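Local coordinates for INSIG protein homolog (Mycobacterium vanbaalenii PYR-1, PDB 4XU6), which binds diacylglycerol in the membrane as a homotrimeric bacterial member of the INSIG family, at residues A[29-34]-A[148-153]; A[138-143]-A[158-163]. All blocks are in the same frame, centred on the assembly; numbering follows the deposited sequence.

Interaction 1 (A[29-34]-A[148-153]); sequences TGTTVY and FAYHPD. With TDA (N-tridecanoic acid), chain E.
One face of the Tyr150 ring carries the methyl of Thr32: CG2 stands 3.6 Å from the centroid of the Tyr150 ring and 17° off its normal, a CH-pi contact. At the edge of the same ring, near its plane, lies O21 of the tridecanoic acid of chain E, with Tyr150 OH 3.0 Å from it. That hydroxyl also hydrogen-bonds Glu139 OE1, so the ring is held both over its face and at its polar end. The His151 ring has Pro152 CD on one face; Gly30 O lies at its edge, near the ring plane, in van der Waals contact with CB. Its ND1 accepts the N-H of Asp153, which comes in tilted from that plane. The side chains of Tyr34 and Phe148 lie side by side, pointing the same way, but their rings meet obliquely, planes at 45°; Tyr34 CD1 is 3.6 Å from Phe148 CB. In Thr32, the chi1 of 58° puts OG1 between the backbone N and the carbonyl carbon and leaves CG2 beside the N, where the methyl reaches the tyrosine.

Beneath the rings, 32-34 and 148-150 form a two-stranded antiparallel sheet. Val33 and Ala149 are its hydrogen-bonded pair: Val33 N gives to Ala149 O and Ala149 N to Val33 O, each at 2.9 Å. Thr32, Tyr34, Phe148 and Tyr150 share one sheet face; Val33 and Ala149 take the other. His151 N to Thr31 O, at 2.8 Å, continues the bonding one pair beyond the strands.

Gly30, with positive phi, closes helix 5-29 in a Schellman motif and turns the chain into the strand. The aromatic face lies against that helix, Thr32 on His26, a diacylglycerol-binding residue like Tyr150, while Phe148 packs on Glu139, Leu142 and Val143 of helix 122-144.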
ATOM      1  N   THR A  29       5.821  17.381 -10.037  1.00 21.91           N
ATOM      2  CA  THR A  29       6.042  16.235 -10.912  1.00 23.11           C
ATOM      3  C   THR A  29       5.517  16.503 -12.316  1.00 25.97           C
ATOM      4  O   THR A  29       5.716  15.690 -13.216  1.00 24.56           O
ATOM      5  CB  THR A  29       5.328  14.962 -10.403  1.00 25.19           C
ATOM      6  OG1 THR A  29       3.933  15.241 -10.251  1.00 21.18           O
ATOM      7  CG2 THR A  29       5.905  14.499  -9.080  1.00 25.76           C
ATOM      8  N   GLY A  30       4.821  17.622 -12.500  1.00 24.15           N
ATOM      9  CA  GLY A  30       4.256  17.939 -13.805  1.00 23.96           C
ATOM     10  C   GLY A  30       2.932  17.248 -14.103  1.00 25.78           C
ATOM     11  O   GLY A  30       2.491  17.193 -15.257  1.00 24.72           O
ATOM     12  N   THR A  31       2.293  16.710 -13.069  1.00 20.91           N
ATOM     13  CA  THR A  31       0.972  16.101 -13.237  1.00 23.08           C
ATOM     14  C   THR A  31      -0.018  17.183 -13.661  1.00 24.77           C
ATOM     15  O   THR A  31      -0.879  16.955 -14.512  1.00 24.04           O
ATOM     16  CB  THR A  31       0.473  15.450 -11.922  1.00 23.52           C
ATOM     17  OG1 THR A  31       1.412  14.457 -11.484  1.00 22.69           O
ATOM     18  CG2 THR A  31      -0.911  14.800 -12.112  1.00 23.17           C
ATOM     19  N   THR A  32       0.103  18.356 -13.041  1.00 23.91           N
ATOM     20  CA  THR A  32      -0.725  19.504 -13.392  1.00 23.91           C
ATOM     21  C   THR A  32       0.165  20.723 -13.558  1.00 25.64           C
ATOM     22  O   THR A  32       1.318  20.730 -13.098  1.00 22.64           O
ATOM     23  CB  THR A  32      -1.775  19.833 -12.305  1.00 23.15           C
ATOM     24  OG1 THR A  32      -1.117  20.085 -11.048  1.00 23.79           O
ATOM     25  CG2 THR A  32      -2.786  18.691 -12.138  1.00 25.89           C
ATOM     26  N   VAL A  33      -0.376  21.749 -14.216  1.00 23.05           N
ATOM     27  CA  VAL A  33       0.310  23.033 -14.387  1.00 25.61           C
ATOM     28  C   VAL A  33      -0.730  24.126 -14.223  1.00 24.45           C
ATOM     29  O   VAL A  33      -1.779  24.060 -14.859  1.00 26.13           O
ATOM     30  CB  VAL A  33       0.878  23.189 -15.821  1.00 28.56           C
ATOM     31  CG1 VAL A  33       1.556  24.560 -15.987  1.00 31.12           C
ATOM     32  CG2 VAL A  33       1.841  22.072 -16.162  1.00 35.12           C
ATOM     33  N   TYR A  34      -0.460  25.134 -13.396  1.00 22.61           N
ATOM     34  CA  TYR A  34      -1.393  26.252 -13.265  1.00 22.94           C
ATOM     35  C   TYR A  34      -1.157  27.342 -14.320  1.00 27.29           C
ATOM     36  O   TYR A  34      -0.025  27.574 -14.749  1.00 27.34           O
ATOM     37  CB  TYR A  34      -1.329  26.868 -11.870  1.00 26.14           C
ATOM     38  CG  TYR A  34      -2.030  26.046 -10.809  1.00 25.16           C
ATOM     39  CD1 TYR A  34      -3.412  26.080 -10.683  1.00 26.74           C
ATOM     40  CD2 TYR A  34      -1.308  25.248  -9.923  1.00 24.14           C
ATOM     41  CE1 TYR A  34      -4.064  25.337  -9.721  1.00 23.83           C
ATOM     42  CE2 TYR A  34      -1.955  24.493  -8.945  1.00 23.55           C
ATOM     43  CZ  TYR A  34      -3.337  24.549  -8.852  1.00 22.02           C
ATOM     44  OH  TYR A  34      -4.008  23.820  -7.893  1.00 23.88           O
ATOM     45  N   PHE A 148      -6.072  25.841 -15.034  1.00 30.17           N
ATOM     46  CA  PHE A 148      -4.925  24.944 -14.980  1.00 26.66           C
ATOM     47  C   PHE A 148      -5.137  23.833 -15.994  1.00 26.33           C
ATOM     48  O   PHE A 148      -6.190  23.766 -16.624  1.00 27.58           O
ATOM     49  CB  PHE A 148      -4.696  24.395 -13.556  1.00 26.98           C
ATOM     50  CG  PHE A 148      -5.734  23.384 -13.088  1.00 27.86           C
ATOM     51  CD1 PHE A 148      -6.987  23.800 -12.664  1.00 27.95           C
ATOM     52  CD2 PHE A 148      -5.422  22.027 -13.021  1.00 29.97           C
ATOM     53  CE1 PHE A 148      -7.937  22.879 -12.209  1.00 32.98           C
ATOM     54  CE2 PHE A 148      -6.363  21.095 -12.570  1.00 29.88           C
ATOM     55  CZ  PHE A 148      -7.622  21.523 -12.168  1.00 27.84           C
ATOM     56  N   ALA A 149      -4.142  22.975 -16.177  1.00 24.89           N
ATOM     57  CA  ALA A 149      -4.309  21.843 -17.076  1.00 26.88           C
ATOM     58  C   ALA A 149      -3.618  20.611 -16.511  1.00 26.27           C
ATOM     59  O   ALA A 149      -2.685  20.732 -15.717  1.00 28.31           O
ATOM     60  CB  ALA A 149      -3.760  22.171 -18.462  1.00 28.77           C
ATOM     61  N   TYR A 150      -4.067  19.435 -16.935  1.00 24.61           N
ATOM     62  CA  TYR A 150      -3.368  18.196 -16.609  1.00 25.68           C
ATOM     63  C   TYR A 150      -2.325  17.881 -17.672  1.00 28.84           C
ATOM     64  O   TYR A 150      -2.413  18.357 -18.806  1.00 30.09           O
ATOM     65  CB  TYR A 150      -4.358  17.027 -16.450  1.00 27.54           C
ATOM     66  CG  TYR A 150      -4.969  16.967 -15.070  1.00 25.91           C
ATOM     67  CD1 TYR A 150      -6.045  17.781 -14.729  1.00 24.42           C
ATOM     68  CD2 TYR A 150      -4.458  16.107 -14.097  1.00 25.38           C
ATOM     69  CE1 TYR A 150      -6.591  17.745 -13.454  1.00 26.24           C
ATOM     70  CE2 TYR A 150      -4.998  16.061 -12.827  1.00 25.13           C
ATOM     71  CZ  TYR A 150      -6.065  16.879 -12.508  1.00 24.83           C
ATOM     72  OH  TYR A 150      -6.605  16.849 -11.239  1.00 25.08           O
ATOM     73  N   HIS A 151      -1.317  17.109 -17.286  1.00 26.63           N
ATOM     74  CA  HIS A 151      -0.356  16.564 -18.234  1.00 29.98           C
ATOM     75  C   HIS A 151      -1.137  15.812 -19.310  1.00 31.48           C
ATOM     76  O   HIS A 151      -2.160  15.200 -19.012  1.00 27.70           O
ATOM     77  CB  HIS A 151       0.593  15.611 -17.508  1.00 32.09           C
ATOM     78  CG  HIS A 151       1.773  15.191 -18.324  1.00 35.55           C
ATOM     79  ND1 HIS A 151       1.739  14.111 -19.179  1.00 39.19           N
ATOM     80  CD2 HIS A 151       3.023  15.705 -18.414  1.00 38.53           C
ATOM     81  CE1 HIS A 151       2.918  13.977 -19.762  1.00 38.96           C
ATOM     82  NE2 HIS A 151       3.712  14.933 -19.318  1.00 40.32           N
ATOM     83  N   PRO A 152      -0.679  15.884 -20.575  1.00 33.90           N
ATOM     84  CA  PRO A 152      -1.434  15.285 -21.685  1.00 36.35           C
ATOM     85  C   PRO A 152      -1.615  13.773 -21.549  1.00 34.34           C
ATOM     86  O   PRO A 152      -2.532  13.217 -22.147  1.00 39.59           O
ATOM     87  CB  PRO A 152      -0.576  15.611 -22.913  1.00 35.06           C
ATOM     88  CG  PRO A 152       0.177  16.836 -22.527  1.00 40.61           C
ATOM     89  CD  PRO A 152       0.460  16.691 -21.053  1.00 33.90           C
ATOM     90  N   ASP A 153      -0.764  13.113 -20.774  1.00 33.72           N
ATOM     91  CA  ASP A 153      -0.939  11.680 -20.552  1.00 36.09           C
ATOM     92  C   ASP A 153      -1.790  11.365 -19.313  1.00 36.70           C
ATOM     93  O   ASP A 153      -1.927  10.202 -18.924  1.00 36.81           O
ATOM     94  CB  ASP A 153       0.413  10.959 -20.526  1.00 37.75           C
ATOM     95  CG  ASP A 153       1.062  10.895 -21.904  1.00 49.07           C
ATOM     96  OD1 ASP A 153       0.314  10.916 -22.908  1.00 47.58           O
ATOM     97  OD2 ASP A 153       2.309  10.831 -21.983  1.00 48.48           O
TER
HETATM   98  O21 TDA E 304      -5.901  16.681  -8.283  1.00 38.27           O
HETATM   99  O22 TDA E 304      -6.360  18.948  -8.546  1.00 39.98           O
HETATM  100  C21 TDA E 304      -6.488  17.945  -7.842  1.00 32.23           C
HETATM  101  C22 TDA E 304      -7.178  18.047  -6.513  1.00 27.69           C
HETATM  102  C23 TDA E 304      -7.517  16.664  -5.948  1.00 27.84           C
HETATM  103  C24 TDA E 304      -8.068  16.767  -4.526  1.00 28.30           C
HETATM  104  C25 TDA E 304      -8.513  15.400  -4.002  1.00 25.32           C
HETATM  105  C26 TDA E 304      -9.043  15.473  -2.573  1.00 31.04           C
HETATM  106  C27 TDA E 304      -7.879  15.781  -1.642  1.00 30.30           C
HETATM  107  C28 TDA E 304      -8.304  15.840  -0.193  1.00 35.45           C
HETATM  108  C29 TDA E 304      -7.132  16.307   0.656  1.00 34.42           C
HETATM  109  C30 TDA E 304      -7.568  16.303   2.109  1.00 32.27           C
HETATM  110  C31 TDA E 304      -7.807  14.875   2.575  1.00 34.74           C
HETATM  111  C32 TDA E 304      -8.059  14.829   4.077  1.00 34.82           C
HETATM  112  C33 TDA E 304      -8.841  13.580   4.460  1.00 34.63           C

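Interaction 2 (A[138-143]-A[158-163]); sequences VEIALV and FGVAPF. With TDA (N-tridecanoic acid), chain E; TDA (N-tridecanoic acid), chain F.
Val160 packs into the side of helix 122-144 between Ile140 and Val143, its two methyls dividing the work. CG2 of Val160 meets CG1 of Ile140 at 3.7 Å, the two side chains crossing at about a right angle. CG1 of Val160 reaches CG2 of Val143 at 3.9 Å and also rests on the helix backbone at Glu139. With CG1 beside the backbone N in Ile140 (chi1 -74°) and the chain running on extended, CD1 lands 3.9 Å from CB of Phe158, whose ring end leads away from the helix. Gly159 passes close by Val143, with a backbone at positive phi.

A water joins the two backbones, donating to Ile140 O at 2.8 Å and to Phe158 O at 2.7 Å. It bridges a helix carbonyl to the loop where direct contacts are apolar. This is a loop-on-helix contact in a bundle of transmembrane helices: 158-163 leads from strand 148-150 into helix 164-184 and folds back over the preceding membrane helix.

The helix also presents residues to the bound lipid. CB of Glu139 touches Val160 CG1, while its carboxylate extends to the head of the tridecanoic acid of chain E, OE2 lying 3.1 Å from O22 of that ligand. Tyr168 OH hydrogen-bonds OE2, the carboxylate oxygen not taken by Tyr150. Val138 and Leu142 touch the tridecanoic acid of chain F, Leu142 CD1 coming 3.6 Å from its C22. Farther out, Pro162 and Phe163 lean on helix 101-119.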
ATOM      1  N   VAL A 138     -16.037  20.072 -10.911  1.00 24.75           N
ATOM      2  CA  VAL A 138     -15.409  21.366 -10.656  1.00 27.92           C
ATOM      3  C   VAL A 138     -14.080  21.488 -11.405  1.00 28.65           C
ATOM      4  O   VAL A 138     -13.807  22.508 -12.036  1.00 27.76           O
ATOM      5  CB  VAL A 138     -15.195  21.611  -9.149  1.00 28.29           C
ATOM      6  CG1 VAL A 138     -14.295  22.817  -8.911  1.00 28.89           C
ATOM      7  CG2 VAL A 138     -16.539  21.792  -8.435  1.00 30.03           C
ATOM      8  N   GLU A 139     -13.261  20.439 -11.356  1.00 26.92           N
ATOM      9  CA  GLU A 139     -11.980  20.460 -12.053  1.00 25.60           C
ATOM     10  C   GLU A 139     -12.145  20.571 -13.564  1.00 27.73           C
ATOM     11  O   GLU A 139     -11.407  21.301 -14.226  1.00 25.69           O
ATOM     12  CB  GLU A 139     -11.143  19.224 -11.693  1.00 26.60           C
ATOM     13  CG  GLU A 139     -10.701  19.213 -10.226  1.00 25.81           C
ATOM     14  CD  GLU A 139      -9.417  18.444 -10.005  1.00 26.38           C
ATOM     15  OE1 GLU A 139      -8.568  18.422 -10.917  1.00 26.19           O
ATOM     16  OE2 GLU A 139      -9.266  17.863  -8.915  1.00 27.99           O
ATOM     17  N   ILE A 140     -13.111  19.845 -14.111  1.00 26.16           N
ATOM     18  CA  ILE A 140     -13.347  19.889 -15.551  1.00 27.84           C
ATOM     19  C   ILE A 140     -13.723  21.312 -15.991  1.00 27.64           C
ATOM     20  O   ILE A 140     -13.237  21.803 -17.016  1.00 28.55           O
ATOM     21  CB  ILE A 140     -14.427  18.867 -15.977  1.00 29.95           C
ATOM     22  CG1 ILE A 140     -13.859  17.441 -15.941  1.00 26.56           C
ATOM     23  CG2 ILE A 140     -14.970  19.181 -17.374  1.00 33.04           C
ATOM     24  CD1 ILE A 140     -14.939  16.349 -15.854  1.00 30.06           C
ATOM     25  N   ALA A 141     -14.567  21.972 -15.204  1.00 29.43           N
ATOM     26  CA  ALA A 141     -14.951  23.355 -15.494  1.00 32.21           C
ATOM     27  C   ALA A 141     -13.755  24.305 -15.408  1.00 31.49           C
ATOM     28  O   ALA A 141     -13.592  25.180 -16.256  1.00 30.53           O
ATOM     29  CB  ALA A 141     -16.053  23.817 -14.547  1.00 29.59           C
ATOM     30  N   LEU A 142     -12.938  24.147 -14.367  1.00 29.38           N
ATOM     31  CA  LEU A 142     -11.754  24.988 -14.187  1.00 29.14           C
ATOM     32  C   LEU A 142     -10.748  24.811 -15.322  1.00 32.16           C
ATOM     33  O   LEU A 142     -10.141  25.778 -15.788  1.00 31.21           O
ATOM     34  CB  LEU A 142     -11.097  24.723 -12.822  1.00 29.39           C
ATOM     35  CG  LEU A 142     -11.828  25.281 -11.599  1.00 31.69           C
ATOM     36  CD1 LEU A 142     -11.243  24.727 -10.318  1.00 30.03           C
ATOM     37  CD2 LEU A 142     -11.786  26.799 -11.564  1.00 31.91           C
ATOM     38  N   VAL A 143     -10.576  23.573 -15.773  1.00 29.16           N
ATOM     39  CA  VAL A 143      -9.698  23.291 -16.898  1.00 27.40           C
ATOM     40  C   VAL A 143     -10.231  23.888 -18.209  1.00 32.06           C
ATOM     41  O   VAL A 143      -9.467  24.457 -18.991  1.00 31.61           O
ATOM     42  CB  VAL A 143      -9.446  21.772 -17.048  1.00 29.66           C
ATOM     43  CG1 VAL A 143      -8.816  21.456 -18.389  1.00 32.06           C
ATOM     44  CG2 VAL A 143      -8.557  21.269 -15.900  1.00 27.85           C
ATOM     45  N   PHE A 158     -12.421  14.099 -19.818  1.00 34.61           N
ATOM     46  CA  PHE A 158     -12.798  15.451 -20.237  1.00 31.27           C
ATOM     47  C   PHE A 158     -11.782  16.510 -19.818  1.00 31.08           C
ATOM     48  O   PHE A 158     -12.161  17.581 -19.333  1.00 33.92           O
ATOM     49  CB  PHE A 158     -14.173  15.828 -19.689  1.00 32.63           C
ATOM     50  CG  PHE A 158     -15.254  14.848 -20.037  1.00 40.59           C
ATOM     51  CD1 PHE A 158     -15.709  14.732 -21.346  1.00 46.54           C
ATOM     52  CD2 PHE A 158     -15.822  14.047 -19.056  1.00 40.32           C
ATOM     53  CE1 PHE A 158     -16.710  13.832 -21.672  1.00 47.15           C
ATOM     54  CE2 PHE A 158     -16.822  13.141 -19.369  1.00 48.00           C
ATOM     55  CZ  PHE A 158     -17.268  13.033 -20.681  1.00 47.08           C
ATOM     56  N   GLY A 159     -10.501  16.203 -19.984  1.00 28.05           N
ATOM     57  CA  GLY A 159      -9.454  17.156 -19.661  1.00 29.83           C
ATOM     58  C   GLY A 159      -8.796  16.941 -18.307  1.00 27.46           C
ATOM     59  O   GLY A 159      -7.762  17.543 -18.021  1.00 27.28           O
ATOM     60  N   VAL A 160      -9.384  16.091 -17.471  1.00 26.50           N
ATOM     61  CA  VAL A 160      -8.790  15.794 -16.165  1.00 25.93           C
ATOM     62  C   VAL A 160      -8.472  14.297 -15.994  1.00 27.11           C
ATOM     63  O   VAL A 160      -8.831  13.472 -16.837  1.00 26.95           O
ATOM     64  CB  VAL A 160      -9.663  16.300 -14.989  1.00 26.14           C
ATOM     65  CG1 VAL A 160     -10.034  17.770 -15.175  1.00 24.20           C
ATOM     66  CG2 VAL A 160     -10.925  15.438 -14.816  1.00 25.34           C
ATOM     67  N   ALA A 161      -7.797  13.943 -14.904  1.00 23.80           N
ATOM     68  CA  ALA A 161      -7.364  12.554 -14.725  1.00 25.61           C
ATOM     69  C   ALA A 161      -8.499  11.650 -14.254  1.00 21.92           C
ATOM     70  O   ALA A 161      -9.232  11.993 -13.328  1.00 23.91           O
ATOM     71  CB  ALA A 161      -6.190  12.480 -13.758  1.00 23.36           C
ATOM     72  N   PRO A 162      -8.656  10.488 -14.905  1.00 22.53           N
ATOM     73  CA  PRO A 162      -9.648   9.503 -14.454  1.00 25.32           C
ATOM     74  C   PRO A 162      -9.444   9.091 -12.989  1.00 22.40           C
ATOM     75  O   PRO A 162     -10.429   8.789 -12.317  1.00 23.14           O
ATOM     76  CB  PRO A 162      -9.415   8.319 -15.398  1.00 23.62           C
ATOM     77  CG  PRO A 162      -8.928   8.980 -16.687  1.00 25.53           C
ATOM     78  CD  PRO A 162      -8.054  10.132 -16.206  1.00 25.33           C
ATOM     79  N   PHE A 163      -8.201   9.112 -12.498  1.00 23.34           N
ATOM     80  CA  PHE A 163      -7.942   8.745 -11.103  1.00 22.83           C
ATOM     81  C   PHE A 163      -8.615   9.670 -10.083  1.00 21.29           C
ATOM     82  O   PHE A 163      -8.713   9.321  -8.915  1.00 20.67           O
ATOM     83  CB  PHE A 163      -6.437   8.559 -10.790  1.00 21.10           C
ATOM     84  CG  PHE A 163      -5.601   9.829 -10.874  1.00 22.08           C
ATOM     85  CD1 PHE A 163      -5.784  10.881  -9.969  1.00 22.91           C
ATOM     86  CD2 PHE A 163      -4.584   9.929 -11.812  1.00 21.17           C
ATOM     87  CE1 PHE A 163      -4.992  12.034 -10.040  1.00 22.99           C
ATOM     88  CE2 PHE A 163      -3.779  11.071 -11.893  1.00 26.41           C
ATOM     89  CZ  PHE A 163      -3.986  12.124 -11.003  1.00 25.14           C
TER
HETATM   90  O21 TDA E 304      -5.901  16.681  -8.283  1.00 38.27           O
HETATM   91  O22 TDA E 304      -6.360  18.948  -8.546  1.00 39.98           O
HETATM   92  C21 TDA E 304      -6.488  17.945  -7.842  1.00 32.23           C
HETATM   93  C22 TDA E 304      -7.178  18.047  -6.513  1.00 27.69           C
HETATM   94  C23 TDA E 304      -7.517  16.664  -5.948  1.00 27.84           C
HETATM   95  C24 TDA E 304      -8.068  16.767  -4.526  1.00 28.30           C
HETATM   96  C25 TDA E 304      -8.513  15.400  -4.002  1.00 25.32           C
HETATM   97  C26 TDA E 304      -9.043  15.473  -2.573  1.00 31.04           C
HETATM   98  C27 TDA E 304      -7.879  15.781  -1.642  1.00 30.30           C
HETATM   99  C28 TDA E 304      -8.304  15.840  -0.193  1.00 35.45           C
HETATM  100  C29 TDA E 304      -7.132  16.307   0.656  1.00 34.42           C
HETATM  101  C30 TDA E 304      -7.568  16.303   2.109  1.00 32.27           C
HETATM  102  C31 TDA E 304      -7.807  14.875   2.575  1.00 34.74           C
HETATM  103  C32 TDA E 304      -8.059  14.829   4.077  1.00 34.82           C
HETATM  104  C33 TDA E 304      -8.841  13.580   4.460  1.00 34.63           C
HETATM  105  C21 TDA F 305      -9.156  22.370  -8.278  1.00 37.19           C
HETATM  106  C22 TDA F 305     -10.539  22.374  -7.664  1.00 38.36           C
HETATM  107  C23 TDA F 305     -10.633  21.419  -6.483  1.00 35.46           C
HETATM  108  C24 TDA F 305     -12.073  21.357  -5.978  1.00 36.02           C
HETATM  109  C25 TDA F 305     -12.232  20.370  -4.830  1.00 37.90           C
HETATM  110  C26 TDA F 305     -13.699  20.006  -4.605  1.00 38.12           C
HETATM  111  C27 TDA F 305     -14.554  21.260  -4.461  1.00 42.15           C
HETATM  112  C28 TDA F 305     -16.034  20.913  -4.429  1.00 40.55           C
HETATM  113  C29 TDA F 305     -16.675  21.495  -3.178  1.00 50.00           C
HETATM  114  C30 TDA F 305     -16.538  23.012  -3.160  1.00 49.18           C
HETATM  115  C31 TDA F 305     -16.736  23.537  -1.743  1.00 45.73           C
HETATM  116  C32 TDA F 305     -17.979  22.925  -1.105  1.00 47.77           C
HETATM  117  C33 TDA F 305     -18.418  23.721   0.118  1.00 46.75           C
HETATM  118  O   HOH W   1     -12.253  20.300 -19.162  1.00 38.06           O

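In the fold
Both interactions are partly buried and touch the tridecanoic acid of chain E, and their segments alternate along the chain, with centres about 11 Å apart. Interaction 1 is built on main-chain hydrogen bonds of a small sheet, buried at Thr32, Phe148 and Tyr150, partly exposed at Tyr34 and exposed at Val33. Interaction 2 has no such ladder: a loop lies on a membrane helix through aliphatic contacts and one water, buried at Glu139 and Val160 but exposed at Phe158. They meet where Tyr150 OH probably hydrogen-bonds Glu139 OE1 at 2.5 Å, beside the fatty-acid head. Helix 122-144 of interaction 2 leads into strand 148-150 of interaction 1, and loop 158-163 touches both, Val160 reaching Tyr150.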